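PDB 4GM6: PfkB family carbohydrate kinase from Listeria grayi DSM 20601, which probably phosphorylates a sugar or related carbohydrate by transferring a phosphoryl group from ATP, as other PfkB kinases do. Local coordinates for residues L34-F45 with L109-T118; Q206-A217 with Y243-A251. One frame throughout, in Å; residues are numbered along the deposited sequence. Where two conformers were deposited one is given.

Overall arrangement
Both contacts pair parallel strands within one PfkB chain, but in different sheets. Contact 1 joins 34-38 to 111-115 in the small four-stranded sheet that serves as a lid in PfkB kinases. Contact 2 joins 214-216 to 248-256 in the large central sheet. They lie on opposite sides of the chain's centre, with their own centres 32 Å apart and nearest atoms about 17 Å apart, so they do not touch. By analogy with relatives, the substrate site probably lies between lid and large sheet. Arg36 of contact 1 forms a salt bridge with Asp287, shortly before helix 291-304, and Tyr250 of contact 2 packs on Tyr295 of that helix, so both contacts border the same part of the chain.

Contact 1 (L34-F45 with L109-T118); sequences LMRLSTQQGIPF and LGTYYLESGT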
loop_
_atom_site.group_PDB
_atom_site.type_symbol
_atom_site.label_atom_id
_atom_site.label_comp_id
_atom_site.label_asym_id
_atom_site.label_seq_id
_atom_site.Cartn_x
_atom_site.Cartn_y
_atom_site.Cartn_z
ATOM N N LEU C 34 19.094 -16.642 -0.608
ATOM C CA LEU C 34 19.167 -15.372 0.103
ATOM C C LEU C 34 17.776 -14.772 0.182
ATOM O O LEU C 34 16.946 -14.976 -0.708
ATOM C CB LEU C 34 20.078 -14.389 -0.647
ATOM C CG LEU C 34 21.517 -14.850 -0.821
ATOM C CD1 LEU C 34 22.314 -13.848 -1.659
ATOM C CD2 LEU C 34 22.113 -15.004 0.567
ATOM N N MET C 35 17.506 -14.011 1.224
ATOM C CA MET C 35 16.305 -13.203 1.169
ATOM C C MET C 35 16.696 -11.817 0.660
ATOM O O MET C 35 17.571 -11.152 1.240
ATOM C CB MET C 35 15.613 -13.104 2.514
ATOM C CG MET C 35 14.421 -12.147 2.461
ATOM S SD MET C 35 13.416 -12.140 3.957
ATOM C CE MET C 35 14.631 -11.743 5.206
ATOM N N ARG C 36 16.090 -11.392 -0.436
ATOM C CA ARG C 36 16.344 -10.047 -0.915
ATOM C C ARG C 36 15.312 -9.082 -0.329
ATOM O O ARG C 36 14.132 -9.414 -0.260
ATOM C CB ARG C 36 16.330 -9.959 -2.443
ATOM C CG ARG C 36 16.255 -8.498 -2.844
ATOM C CD ARG C 36 16.472 -8.189 -4.314
ATOM N NE ARG C 36 15.898 -9.126 -5.271
ATOM C CZ ARG C 36 15.063 -8.798 -6.264
ATOM N NH1 ARG C 36 14.649 -9.727 -7.107
ATOM N NH2 ARG C 36 14.628 -7.567 -6.414
ATOM N N LEU C 37 15.769 -7.907 0.107
ATOM C CA LEU C 37 14.897 -6.851 0.670
ATOM C C LEU C 37 15.058 -5.578 -0.141
ATOM O O LEU C 37 16.120 -4.964 -0.114
ATOM C CB LEU C 37 15.253 -6.608 2.136
ATOM C CG LEU C 37 15.102 -7.905 2.957
ATOM C CD1 LEU C 37 16.282 -8.123 3.884
ATOM C CD2 LEU C 37 13.826 -7.898 3.759
ATOM N N SER C 38 13.985 -5.185 -0.832
ATOM C CA SER C 38 14.031 -4.212 -1.923
ATOM C C SER C 38 13.246 -2.943 -1.594
ATOM O O SER C 38 12.155 -3.039 -1.039
ATOM C CB SER C 38 13.350 -4.834 -3.155
ATOM O OG SER C 38 14.270 -5.587 -3.897
ATOM N N THR C 39 13.776 -1.774 -1.966
ATOM C CA THR C 39 12.990 -0.527 -1.883
ATOM C C THR C 39 12.106 -0.428 -3.119
ATOM O O THR C 39 12.325 -1.108 -4.113
ATOM C CB THR C 39 13.878 0.733 -1.837
ATOM O OG1 THR C 39 14.506 0.943 -3.116
ATOM C CG2 THR C 39 14.946 0.595 -0.781
ATOM N N GLN C 40 11.105 0.421 -3.054
ATOM C CA GLN C 40 10.210 0.640 -4.180
ATOM C C GLN C 40 10.888 1.617 -5.168
ATOM O O GLN C 40 11.858 2.306 -4.819
ATOM C CB GLN C 40 8.847 1.170 -3.646
ATOM C CG GLN C 40 8.149 0.139 -2.710
ATOM C CD GLN C 40 8.787 0.066 -1.302
ATOM O OE1 GLN C 40 9.063 1.112 -0.702
ATOM N NE2 GLN C 40 9.028 -1.165 -0.770
ATOM N N GLN C 41 10.380 1.679 -6.390
ATOM C CA GLN C 41 10.928 2.587 -7.390
ATOM C C GLN C 41 11.002 4.034 -6.885
ATOM O O GLN C 41 10.047 4.548 -6.281
ATOM C CB GLN C 41 10.094 2.541 -8.673
ATOM C CG GLN C 41 10.689 3.413 -9.774
ATOM C CD GLN C 41 10.003 3.236 -11.119
ATOM O OE1 GLN C 41 8.786 3.052 -11.213
ATOM N NE2 GLN C 41 10.786 3.316 -12.172
ATOM N N GLY C 42 12.141 4.680 -7.118
ATOM C CA GLY C 42 12.331 6.088 -6.755
ATOM C C GLY C 42 12.534 6.347 -5.271
ATOM O O GLY C 42 12.653 7.501 -4.836
ATOM N N ILE C 43 12.559 5.289 -4.471
ATOM C CA ILE C 43 12.760 5.468 -3.035
ATOM C C ILE C 43 14.134 4.963 -2.611
ATOM O O ILE C 43 14.422 3.785 -2.742
ATOM C CB ILE C 43 11.732 4.693 -2.195
ATOM C CG1 ILE C 43 10.304 4.935 -2.706
ATOM C CG2 ILE C 43 11.892 5.045 -0.711
ATOM C CD1 ILE C 43 9.654 6.168 -2.148
ATOM N N PRO C 44 14.976 5.850 -2.064
ATOM C CA PRO C 44 16.283 5.404 -1.585
ATOM C C PRO C 44 16.188 4.760 -0.211
ATOM O O PRO C 44 15.191 4.952 0.503
ATOM C CB PRO C 44 17.069 6.719 -1.468
ATOM C CG PRO C 44 16.018 7.721 -1.110
ATOM C CD PRO C 44 14.801 7.305 -1.913
ATOM N N PHE C 45 17.222 4.009 0.165
ATOM C CA PHE C 45 17.300 3.444 1.505
ATOM C C PHE C 45 16.933 4.452 2.584
ATOM O O PHE C 45 16.215 4.130 3.524
ATOM C CB PHE C 45 18.708 2.918 1.787
ATOM C CG PHE C 45 19.038 1.627 1.077
ATOM C CD1 PHE C 45 18.127 0.588 1.038
ATOM C CD2 PHE C 45 20.281 1.444 0.486
ATOM C CE1 PHE C 45 18.436 -0.608 0.404
ATOM C CE2 PHE C 45 20.605 0.252 -0.138
ATOM C CZ PHE C 45 19.676 -0.777 -0.183
ATOM N N LEU C 109 19.622 -16.896 7.922
ATOM C CA LEU C 109 19.567 -16.882 6.472
ATOM C C LEU C 109 20.255 -15.613 5.978
ATOM O O LEU C 109 20.014 -14.540 6.510
ATOM C CB LEU C 109 18.116 -16.899 5.991
ATOM C CG LEU C 109 17.948 -17.104 4.482
ATOM C CD1 LEU C 109 18.119 -18.577 4.143
ATOM C CD2 LEU C 109 16.595 -16.591 4.002
ATOM N N GLY C 110 21.112 -15.743 4.969
ATOM C CA GLY C 110 21.768 -14.593 4.363
ATOM C C GLY C 110 20.761 -13.677 3.689
ATOM O O GLY C 110 19.734 -14.130 3.179
ATOM N N THR C 111 21.045 -12.381 3.683
ATOM C CA THR C 111 20.137 -11.432 3.076
ATOM C C THR C 111 20.941 -10.449 2.265
ATOM O O THR C 111 22.164 -10.438 2.339
ATOM C CB THR C 111 19.318 -10.639 4.139
ATOM O OG1 THR C 111 20.201 -9.856 4.961
ATOM C CG2 THR C 111 18.527 -11.588 5.036
ATOM N N TYR C 112 20.249 -9.641 1.465
ATOM C CA TYR C 112 20.853 -8.455 0.907
ATOM C C TYR C 112 19.772 -7.431 0.635
ATOM O O TYR C 112 18.608 -7.775 0.483
ATOM C CB TYR C 112 21.721 -8.745 -0.336
ATOM C CG TYR C 112 20.997 -9.114 -1.613
ATOM C CD1 TYR C 112 20.761 -8.166 -2.599
ATOM C CD2 TYR C 112 20.587 -10.418 -1.848
ATOM C CE1 TYR C 112 20.126 -8.505 -3.780
ATOM C CE2 TYR C 112 19.948 -10.770 -3.022
ATOM C CZ TYR C 112 19.729 -9.815 -3.984
ATOM O OH TYR C 112 19.096 -10.172 -5.154
ATOM N N TYR C 113 20.172 -6.169 0.631
ATOM C CA TYR C 113 19.256 -5.066 0.488
ATOM C C TYR C 113 19.476 -4.514 -0.901
ATOM O O TYR C 113 20.615 -4.368 -1.332
ATOM C CB TYR C 113 19.578 -4.000 1.535
ATOM C CG TYR C 113 19.357 -4.466 2.946
ATOM C CD1 TYR C 113 18.155 -4.204 3.598
ATOM C CD2 TYR C 113 20.342 -5.179 3.633
ATOM C CE1 TYR C 113 17.941 -4.631 4.895
ATOM C CE2 TYR C 113 20.128 -5.616 4.932
ATOM C CZ TYR C 113 18.920 -5.334 5.551
ATOM O OH TYR C 113 18.682 -5.739 6.845
ATOM N N LEU C 114 18.395 -4.241 -1.617
ATOM C CA LEU C 114 18.519 -3.697 -2.954
ATOM C C LEU C 114 17.759 -2.376 -3.073
ATOM O O LEU C 114 16.546 -2.327 -2.868
ATOM C CB LEU C 114 18.006 -4.704 -3.986
ATOM C CG LEU C 114 18.449 -4.385 -5.419
ATOM C CD1 LEU C 114 18.420 -5.616 -6.312
ATOM C CD2 LEU C 114 17.560 -3.299 -5.997
ATOM N N GLU C 115 18.481 -1.309 -3.388
ATOM C CA GLU C 115 17.876 -0.005 -3.598
ATOM C C GLU C 115 17.620 0.118 -5.072
ATOM O O GLU C 115 18.520 -0.054 -5.915
ATOM C CB GLU C 115 18.829 1.099 -3.157
ATOM C CG GLU C 115 18.220 2.478 -3.067
ATOM C CD GLU C 115 19.276 3.500 -2.701
ATOM O OE1 GLU C 115 20.186 3.710 -3.536
ATOM O OE2 GLU C 115 19.225 4.058 -1.582
ATOM N N SER C 116 16.378 0.407 -5.379
ATOM C CA SER C 116 15.906 0.487 -6.746
ATOM C C SER C 116 16.700 1.525 -7.543
ATOM O O SER C 116 17.142 2.536 -6.986
ATOM C CB SER C 116 14.420 0.859 -6.727
ATOM O OG SER C 116 13.917 1.073 -8.033
ATOM N N GLY C 117 16.865 1.279 -8.836
ATOM C CA GLY C 117 17.470 2.237 -9.754
ATOM C C GLY C 117 16.540 2.451 -10.940
ATOM O O GLY C 117 15.817 1.542 -11.355
ATOM N N THR C 118 16.555 3.666 -11.469
ATOM C CA THR C 118 15.728 4.054 -12.587
ATOM C C THR C 118 16.512 5.118 -13.360
ATOM O O THR C 118 17.208 5.937 -12.760
ATOM C CB THR C 118 14.404 4.687 -12.109
ATOM O OG1 THR C 118 13.634 3.734 -11.355
ATOM C CG2 THR C 118 13.587 5.181 -13.302
HETATM O O HOH W 1 14.306 -2.312 -5.380
HETATM O O HOH W 2 14.276 3.702 -8.731
HETATM O O HOH W 3 16.093 4.359 -5.380
#
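Leu34 CD2 settles against Gly110, where the lack of a side chain makes the hollow that receives it, while its CD1 reaches the Tyr112 ring at CD2, 3.8 Å away. The two strands run parallel, their axes 26° apart, and Met35 and Leu37 knit them together through backbone bonds to Gly110, Tyr112 and Leu114. On the face bearing Arg36 and Tyr112, the arginine's aliphatic stem lies over the tyrosine ring, CB standing 4.1 Å from the Tyr112 centroid, a CH-pi contact. On the other face Leu37 CD1 rides above the rim of the Tyr113 ring, 4.0 Å from CE1.

Beyond the strands, segment 34-45 turns back through a type II turn, Gln40 to Ile43, and Phe45 comes to rest on Glu115. Glu115 CB sits over one face of the Phe45 ring, 3.7 Å from its centroid, and OE2 accepts from Phe45 N at 2.7 Å through its anti lone pair. Thr39 holds the turn's base: with chi1 70°, OG1 lies between its own N and carbonyl carbon, where it takes a nearly straight bond (178°) from Ser116 N at 3.0 Å and donates to Ile43 O. Farther out, Gln41 NE2 donates to Thr118 OG1 at 3.0 Å.

Arg36 extends to salt bridges with Asp287 and Asp329, Glu115 OE1 pairs with Lys121, and Met35 meets Tyr113 of a neighbouring subunit. Strands 50-56 and 124-128 flank this pair in the lid sheet, and helix 83-94 covers Met35 and Leu109.

Contact 2 (Q206-A217 with Y243-A251); sequences QQLLPLVDYCSA and YPNIELFYA
Asn245 reaches the 3-10 turn 209-211 that follows helix 198-208 through a polar contact: ND2 donates to Leu209 O at 2.9 Å, in the amide plane and on a carbonyl lone pair. Chi1 of 57° swings the Asn245 amide in toward that carbonyl, which also accepts from Val212 N and is thus held by two donors. The other direct hydrogen bonds are mainly backbone ladder. Leu248 N gives to Asp213 O at 3.2 Å, Cys215 N to Leu248 O at 2.9 Å, and Tyr250 N to Cys215 O at 2.9 Å; beyond Tyr250 the pairing weakens. A water bridges Tyr214 OH and Glu247 OE1, and another lies close to Asp213 OD1 and Asn245 O.

This ladder, with segment axes 27° apart and both strands running the same way, is the product of a beta-alpha-beta crossover: the chain leaves 214-216, passes through helices 219-225 and 235-242, and returns as the neighbouring parallel strand of the large ribokinase-like sheet.

Aromatic rings make a second group of contacts. Tyr243 follows directly on helix 235-242, and Leu209 CB lies over one face of its ring, 3.8 Å from the centroid, with Pro210 alongside and Phe226 meeting the ring at about a right angle. Tyr250, its CG placed between N and carbonyl carbon (chi1 58°), brings its ring across to Ser216, whose CB stands 3.8 Å from the centroid over a face. Cys215 SG approaches the Phe249 ring at its edge, 5.1 Å from the centroid, while Cys215 CB makes an apolar contact with Ile246 CG2 at 4.0 Å. Helix 291-304 covers Tyr214, Leu248 and Tyr250.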
loop_
_atom_site.group_PDB
_atom_site.type_symbol
_atom_site.label_atom_id
_atom_site.label_comp_id
_atom_site.label_asym_id
_atom_site.label_seq_id
_atom_site.Cartn_x
_atom_site.Cartn_y
_atom_site.Cartn_z
ATOM N N GLN C 206 40.746 -21.751 -11.895
ATOM C CA GLN C 206 41.673 -22.653 -12.578
ATOM C C GLN C 206 41.495 -24.111 -12.152
ATOM O O GLN C 206 41.860 -25.030 -12.923
ATOM C CB GLN C 206 43.126 -22.203 -12.407
ATOM C CG GLN C 206 43.448 -20.937 -13.192
ATOM C CD GLN C 206 44.903 -20.531 -13.058
ATOM O OE1 GLN C 206 45.475 -20.586 -11.969
ATOM N NE2 GLN C 206 45.511 -20.120 -14.172
ATOM N N GLN C 207 40.892 -24.321 -10.942
ATOM C CA GLN C 207 40.597 -25.671 -10.492
ATOM C C GLN C 207 39.293 -26.195 -11.108
ATOM O O GLN C 207 39.187 -27.367 -11.437
ATOM C CB GLN C 207 40.478 -25.739 -8.954
ATOM C CG GLN C 207 41.684 -25.146 -8.212
ATOM C CD GLN C 207 41.468 -25.136 -6.714
ATOM O OE1 GLN C 207 40.979 -26.110 -6.141
ATOM N NE2 GLN C 207 41.827 -24.030 -6.074
ATOM N N LEU C 208 38.299 -25.323 -11.257
ATOM C CA LEU C 208 36.965 -25.712 -11.771
ATOM C C LEU C 208 36.925 -25.931 -13.269
ATOM O O LEU C 208 36.457 -26.961 -13.709
ATOM C CB LEU C 208 35.893 -24.677 -11.415
ATOM C CG LEU C 208 35.560 -24.635 -9.961
ATOM C CD1 LEU C 208 34.485 -25.665 -9.641
ATOM C CD2 LEU C 208 36.809 -24.823 -9.035
ATOM N N LEU C 209 37.427 -24.963 -14.043
ATOM C CA LEU C 209 37.283 -24.970 -15.523
ATOM C C LEU C 209 37.687 -26.261 -16.274
ATOM O O LEU C 209 36.957 -26.718 -17.157
ATOM C CB LEU C 209 38.004 -23.768 -16.171
ATOM C CG LEU C 209 37.411 -22.407 -15.775
ATOM C CD1 LEU C 209 38.242 -21.278 -16.372
ATOM C CD2 LEU C 209 35.951 -22.284 -16.200
ATOM N N PRO C 210 38.841 -26.836 -15.940
ATOM C CA PRO C 210 39.238 -28.127 -16.607
ATOM C C PRO C 210 38.162 -29.207 -16.457
ATOM O O PRO C 210 38.177 -30.228 -17.172
ATOM C CB PRO C 210 40.468 -28.512 -15.841
ATOM C CG PRO C 210 41.026 -27.213 -15.323
ATOM C CD PRO C 210 39.854 -26.301 -15.017
ATOM N N LEU C 211 37.228 -28.955 -15.538
ATOM C CA LEU C 211 36.179 -29.907 -15.173
ATOM C C LEU C 211 34.794 -29.611 -15.744
ATOM O O LEU C 211 33.831 -30.330 -15.434
ATOM C CB LEU C 211 36.027 -29.939 -13.643
ATOM C CG LEU C 211 37.150 -30.573 -12.843
ATOM C CD1 LEU C 211 36.625 -30.884 -11.443
ATOM C CD2 LEU C 211 37.651 -31.842 -13.547
ATOM N N VAL C 212 34.673 -28.542 -16.552
ATOM C CA VAL C 212 33.350 -28.075 -17.014
ATOM C C VAL C 212 32.968 -28.460 -18.467
ATOM O O VAL C 212 33.820 -28.519 -19.366
ATOM C CB VAL C 212 33.224 -26.547 -16.839
ATOM C CG1 VAL C 212 31.921 -26.046 -17.458
ATOM C CG2 VAL C 212 33.316 -26.163 -15.355
ATOM N N ASP C 213 31.680 -28.719 -18.688
ATOM C CA ASP C 213 31.155 -29.048 -20.024
ATOM C C ASP C 213 30.493 -27.842 -20.677
ATOM O O ASP C 213 30.698 -27.563 -21.868
ATOM C CB ASP C 213 30.120 -30.160 -19.920
ATOM C CG ASP C 213 30.713 -31.439 -19.410
ATOM O OD1 ASP C 213 31.586 -31.985 -20.103
ATOM O OD2 ASP C 213 30.318 -31.888 -18.317
ATOM N N TYR C 214 29.686 -27.149 -19.884
ATOM C CA TYR C 214 28.953 -25.977 -20.339
ATOM C C TYR C 214 29.320 -24.819 -19.433
ATOM O O TYR C 214 29.025 -24.848 -18.228
ATOM C CB TYR C 214 27.451 -26.221 -20.240
ATOM C CG TYR C 214 26.984 -27.568 -20.756
ATOM C CD1 TYR C 214 27.427 -28.069 -21.980
ATOM C CD2 TYR C 214 26.072 -28.326 -20.022
ATOM C CE1 TYR C 214 26.988 -29.299 -22.448
ATOM C CE2 TYR C 214 25.623 -29.547 -20.482
ATOM C CZ TYR C 214 26.081 -30.030 -21.692
ATOM O OH TYR C 214 25.621 -31.246 -22.135
ATOM N N CYS C 215 29.958 -23.797 -20.006
ATOM C CA CYS C 215 30.431 -22.662 -19.213
ATOM C C CYS C 215 29.722 -21.359 -19.553
ATOM O O CYS C 215 29.709 -20.940 -20.705
ATOM C CB CYS C 215 31.944 -22.474 -19.407
ATOM S SG CYS C 215 32.692 -21.234 -18.308
ATOM N N SER C 216 29.142 -20.708 -18.545
ATOM C CA SER C 216 28.666 -19.355 -18.737
ATOM C C SER C 216 29.797 -18.360 -18.505
ATOM O O SER C 216 30.175 -18.087 -17.362
ATOM C CB SER C 216 27.485 -19.036 -17.830
ATOM O OG SER C 216 27.019 -17.742 -18.138
ATOM N N ALA C 217 30.359 -17.841 -19.595
ATOM C CA ALA C 217 31.488 -16.924 -19.489
ATOM C C ALA C 217 31.422 -15.862 -20.572
ATOM O O ALA C 217 31.123 -16.167 -21.733
ATOM C CB ALA C 217 32.814 -17.682 -19.548
ATOM N N TYR C 243 40.862 -24.457 -22.680
ATOM C CA TYR C 243 40.104 -25.514 -22.030
ATOM C C TYR C 243 39.257 -26.254 -23.047
ATOM O O TYR C 243 38.065 -26.029 -23.163
ATOM C CB TYR C 243 39.254 -24.976 -20.871
ATOM C CG TYR C 243 40.041 -24.246 -19.801
ATOM C CD1 TYR C 243 40.553 -24.908 -18.701
ATOM C CD2 TYR C 243 40.252 -22.891 -19.884
ATOM C CE1 TYR C 243 41.264 -24.231 -17.734
ATOM C CE2 TYR C 243 40.959 -22.216 -18.924
ATOM C CZ TYR C 243 41.460 -22.888 -17.857
ATOM O OH TYR C 243 42.154 -22.189 -16.916
ATOM N N PRO C 244 39.903 -27.151 -23.765
ATOM C CA PRO C 244 39.316 -27.931 -24.839
ATOM C C PRO C 244 38.217 -28.836 -24.362
ATOM O O PRO C 244 37.429 -29.305 -25.166
ATOM C CB PRO C 244 40.499 -28.765 -25.333
ATOM C CG PRO C 244 41.722 -28.095 -24.797
ATOM C CD PRO C 244 41.321 -26.895 -24.017
ATOM N N ASN C 245 38.201 -29.121 -23.072
ATOM C CA ASN C 245 37.144 -29.900 -22.461
ATOM C C ASN C 245 35.785 -29.176 -22.475
ATOM O O ASN C 245 34.737 -29.804 -22.400
ATOM C CB ASN C 245 37.512 -30.237 -21.042
ATOM C CG ASN C 245 37.782 -29.017 -20.223
ATOM O OD1 ASN C 245 38.744 -28.299 -20.453
ATOM N ND2 ASN C 245 36.919 -28.764 -19.259
ATOM N N ILE C 246 35.801 -27.856 -22.548
ATOM C CA ILE C 246 34.544 -27.123 -22.500
ATOM C C ILE C 246 33.842 -27.203 -23.851
ATOM O O ILE C 246 34.249 -26.585 -24.810
ATOM C CB ILE C 246 34.804 -25.639 -22.138
ATOM C CG1 ILE C 246 35.331 -25.507 -20.719
ATOM C CG2 ILE C 246 33.552 -24.802 -22.280
ATOM C CD1 ILE C 246 35.907 -24.178 -20.414
ATOM N N GLU C 247 32.759 -27.963 -23.884
ATOM C CA GLU C 247 31.943 -28.187 -25.092
ATOM C C GLU C 247 31.208 -26.908 -25.612
ATOM O O GLU C 247 31.236 -26.600 -26.802
ATOM C CB GLU C 247 30.960 -29.320 -24.807
ATOM C CG GLU C 247 30.016 -29.679 -25.946
ATOM C CD GLU C 247 29.080 -30.807 -25.557
ATOM O OE1 GLU C 247 28.081 -31.042 -26.296
ATOM O OE2 GLU C 247 29.331 -31.444 -24.500
ATOM N N LEU C 248 30.550 -26.154 -24.734
ATOM C CA LEU C 248 29.966 -24.861 -25.175
ATOM C C LEU C 248 29.956 -23.783 -24.112
ATOM O O LEU C 248 29.800 -24.088 -22.933
ATOM C CB LEU C 248 28.570 -25.017 -25.802
ATOM C CG LEU C 248 27.371 -25.408 -24.944
ATOM C CD1 LEU C 248 26.093 -25.093 -25.705
ATOM C CD2 LEU C 248 27.421 -26.887 -24.591
ATOM N N PHE C 249 30.184 -22.540 -24.563
ATOM C CA PHE C 249 30.087 -21.370 -23.705
ATOM C C PHE C 249 28.774 -20.673 -24.006
ATOM O O PHE C 249 28.216 -20.831 -25.092
ATOM C CB PHE C 249 31.241 -20.396 -23.957
ATOM C CG PHE C 249 32.600 -20.945 -23.617
ATOM C CD1 PHE C 249 33.094 -20.866 -22.321
ATOM C CD2 PHE C 249 33.391 -21.526 -24.595
ATOM C CE1 PHE C 249 34.349 -21.358 -22.005
ATOM C CE2 PHE C 249 34.647 -22.027 -24.288
ATOM C CZ PHE C 249 35.129 -21.947 -22.992
ATOM N N TYR C 250 28.273 -19.898 -23.050
ATOM C CA TYR C 250 27.068 -19.111 -23.292
ATOM C C TYR C 250 27.064 -17.899 -22.384
ATOM O O TYR C 250 27.598 -17.945 -21.281
ATOM C CB TYR C 250 25.809 -19.950 -23.065
ATOM C CG TYR C 250 25.694 -20.547 -21.677
ATOM C CD1 TYR C 250 26.401 -21.694 -21.333
ATOM C CD2 TYR C 250 24.863 -19.978 -20.716
ATOM C CE1 TYR C 250 26.299 -22.250 -20.069
ATOM C CE2 TYR C 250 24.750 -20.528 -19.447
ATOM C CZ TYR C 250 25.471 -21.664 -19.130
ATOM O OH TYR C 250 25.368 -22.217 -17.869
ATOM N N ALA C 251 26.455 -16.813 -22.853
ATOM C CA ALA C 251 26.357 -15.598 -22.073
ATOM C C ALA C 251 25.460 -14.626 -22.807
ATOM O O ALA C 251 25.084 -14.869 -23.956
ATOM C CB ALA C 251 27.736 -14.987 -21.867
HETATM O O HOH W 4 34.172 -31.665 -20.757
HETATM O O HOH W 5 26.634 -32.222 -24.475
#